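Side-chain contact in extracellular solute-binding protein, family 3 (Methylophaga aminisulfidivorans MP, PDB 5SV6), which is of unknown function but adopts a periplasmic binding protein-like architecture and is probably linked to the methanol dehydrogenase system: residues K153-P158 against D198-E203. Sequence-based numbering, arbitrary orientation.
Sequences KFAIVP and DLLVSE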
loop_
_atom_site.group_PDB
_atom_site.type_symbol
_atom_site.label_atom_id
_atom_site.label_comp_id
_atom_site.label_asym_id
_atom_site.label_seq_id
_atom_site.Cartn_x
_atom_site.Cartn_y
_atom_site.Cartn_z
ATOM N N LYS A 153 21.259 -4.382 4.881
ATOM C CA LYS A 153 19.965 -4.876 5.375
ATOM C C LYS A 153 18.824 -3.953 4.968
ATOM O O LYS A 153 18.703 -2.850 5.495
ATOM C CB LYS A 153 19.992 -4.991 6.904
ATOM C CG LYS A 153 21.037 -5.965 7.455
ATOM C CD LYS A 153 20.509 -7.380 7.433
ATOM C CE LYS A 153 21.549 -8.389 7.928
ATOM N NZ LYS A 153 21.558 -8.509 9.416
ATOM N N PHE A 154 17.975 -4.428 4.060
ATOM C CA PHE A 154 16.912 -3.620 3.476
ATOM C C PHE A 154 15.542 -4.225 3.800
ATOM O O PHE A 154 15.231 -5.332 3.374
ATOM C CB PHE A 154 17.089 -3.542 1.954
ATOM C CG PHE A 154 18.405 -2.933 1.519
ATOM C CD1 PHE A 154 19.570 -3.688 1.520
ATOM C CD2 PHE A 154 18.466 -1.619 1.076
ATOM C CE1 PHE A 154 20.780 -3.134 1.124
ATOM C CE2 PHE A 154 19.678 -1.054 0.667
ATOM C CZ PHE A 154 20.829 -1.821 0.690
ATOM N N ALA A 155 14.713 -3.503 4.544
ATOM C CA ALA A 155 13.378 -4.021 4.825
ATOM C C ALA A 155 12.451 -3.708 3.645
ATOM O O ALA A 155 12.044 -2.556 3.464
ATOM C CB ALA A 155 12.844 -3.427 6.114
ATOM N N ILE A 156 12.151 -4.721 2.829
ATOM C CA ILE A 156 11.277 -4.553 1.666
ATOM C C ILE A 156 10.249 -5.678 1.509
ATOM O O ILE A 156 10.353 -6.732 2.143
ATOM C CB ILE A 156 12.073 -4.455 0.346
ATOM C CG1 ILE A 156 12.750 -5.796 0.033
ATOM C CG2 ILE A 156 13.089 -3.301 0.406
ATOM C CD1 ILE A 156 13.124 -5.964 -1.422
ATOM N N VAL A 157 9.267 -5.442 0.646
ATOM C CA VAL A 157 8.263 -6.448 0.327
ATOM C C VAL A 157 8.580 -7.103 -1.017
ATOM O O VAL A 157 8.699 -6.421 -2.038
ATOM C CB VAL A 157 6.849 -5.825 0.281
ATOM C CG1 VAL A 157 5.798 -6.882 -0.062
ATOM C CG2 VAL A 157 6.518 -5.151 1.604
ATOM N N PRO A 158 8.725 -8.434 -1.024
ATOM C CA PRO A 158 9.034 -9.156 -2.265
ATOM C C PRO A 158 7.929 -8.974 -3.301
ATOM O O PRO A 158 6.761 -8.886 -2.935
ATOM C CB PRO A 158 9.111 -10.616 -1.811
ATOM C CG PRO A 158 9.421 -10.539 -0.342
ATOM C CD PRO A 158 8.689 -9.326 0.149
ATOM N N ASP A 198 3.985 -2.660 9.694
ATOM C CA ASP A 198 4.506 -2.087 10.934
ATOM C C ASP A 198 5.772 -2.812 11.422
ATOM O O ASP A 198 6.633 -2.220 12.066
ATOM C CB ASP A 198 3.435 -2.115 12.017
ATOM C CG ASP A 198 2.967 -3.515 12.330
ATOM O OD1 ASP A 198 2.453 -4.187 11.411
ATOM O OD2 ASP A 198 3.122 -3.947 13.493
ATOM N N LEU A 199 5.872 -4.102 11.120
ATOM C CA LEU A 199 7.093 -4.860 11.378
ATOM C C LEU A 199 8.290 -4.266 10.626
ATOM O O LEU A 199 9.388 -4.116 11.175
ATOM C CB LEU A 199 6.887 -6.319 10.945
ATOM C CG LEU A 199 8.150 -7.182 10.931
ATOM C CD1 LEU A 199 8.711 -7.341 12.344
ATOM C CD2 LEU A 199 7.897 -8.538 10.270
ATOM N N LEU A 200 8.089 -3.938 9.355
ATOM C CA LEU A 200 9.185 -3.401 8.550
ATOM C C LEU A 200 9.654 -2.039 9.068
ATOM O O LEU A 200 10.851 -1.776 9.128
ATOM C CB LEU A 200 8.807 -3.329 7.063
ATOM C CG LEU A 200 8.437 -4.676 6.425
ATOM C CD1 LEU A 200 8.120 -4.529 4.944
ATOM C CD2 LEU A 200 9.568 -5.651 6.598
ATOM N N VAL A 201 8.720 -1.179 9.462
ATOM C CA VAL A 201 9.110 0.098 10.058
ATOM C C VAL A 201 9.879 -0.131 11.364
ATOM O O VAL A 201 10.896 0.520 11.635
ATOM C CB VAL A 201 7.899 1.028 10.265
ATOM C CG1 VAL A 201 8.324 2.305 10.998
ATOM C CG2 VAL A 201 7.274 1.371 8.910
ATOM N N SER A 202 9.404 -1.085 12.156
ATOM C CA SER A 202 10.035 -1.420 13.430
ATOM C C SER A 202 11.487 -1.871 13.281
ATOM O O SER A 202 12.316 -1.610 14.150
ATOM C CB SER A 202 9.224 -2.491 14.153
ATOM O OG SER A 202 8.049 -1.912 14.688
ATOM N N GLU A 203 11.782 -2.554 12.177
ATOM C CA GLU A 203 13.143 -3.015 11.885
ATOM C C GLU A 203 14.109 -1.844 11.705
ATOM O O GLU A 203 15.284 -1.935 12.058
ATOM C CB GLU A 203 13.143 -3.876 10.625
ATOM C CG GLU A 203 12.491 -5.227 10.810
ATOM C CD GLU A 203 13.292 -6.123 11.728
ATOM O OE1 GLU A 203 14.400 -6.538 11.335
ATOM O OE2 GLU A 203 12.822 -6.399 12.850
#
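In the β-α-β crossover that joins the parallel neighbours 154-156 and 211-215 in one lobe of this periplasmic binding protein-like fold, helix 197-206 lays L200 against A155 and V157. The crossover runs through several helices, and this one packs on strand 154-156 by apolar contact, with no hydrogen bond between the segments.

The backbones come closest at A155 and L200, whose CA atoms are 5.6 Å apart, a short separation that the small alanine side chain permits. Its CB faces the helix and meets L200 CD2 at 4.0 Å, while L200 CB lies 4.1 Å from the same A155 methyl. L200 CD1 lies anti to CA (chi2 -178°), continuing the line of the side chain, which carries this branch past A155 toward V157. There L200 CD1 reaches V157 CG2 at 3.8 Å and also lies 4.2 Å from the carbonyl carbon C of I156. The V157 and L200 side chains cross at about a right angle, CG2 meeting CD1; the other leucine methyl, CD2, is the one on A155.

The neighbouring I156 points away and packs on S162 and L166 of helix 161-168, placing the strand between helices 161-168 and 197-206. Backbone hydrogen bonds of A155 with I211 and H213 tie it to the adjacent strand, and L200 also touches I214 there.

One turn along the helix from D198, S202 OG donates to D198 O at 3.0 Å; S202 N also donates to that oxygen, from the opposite face of the carbonyl plane.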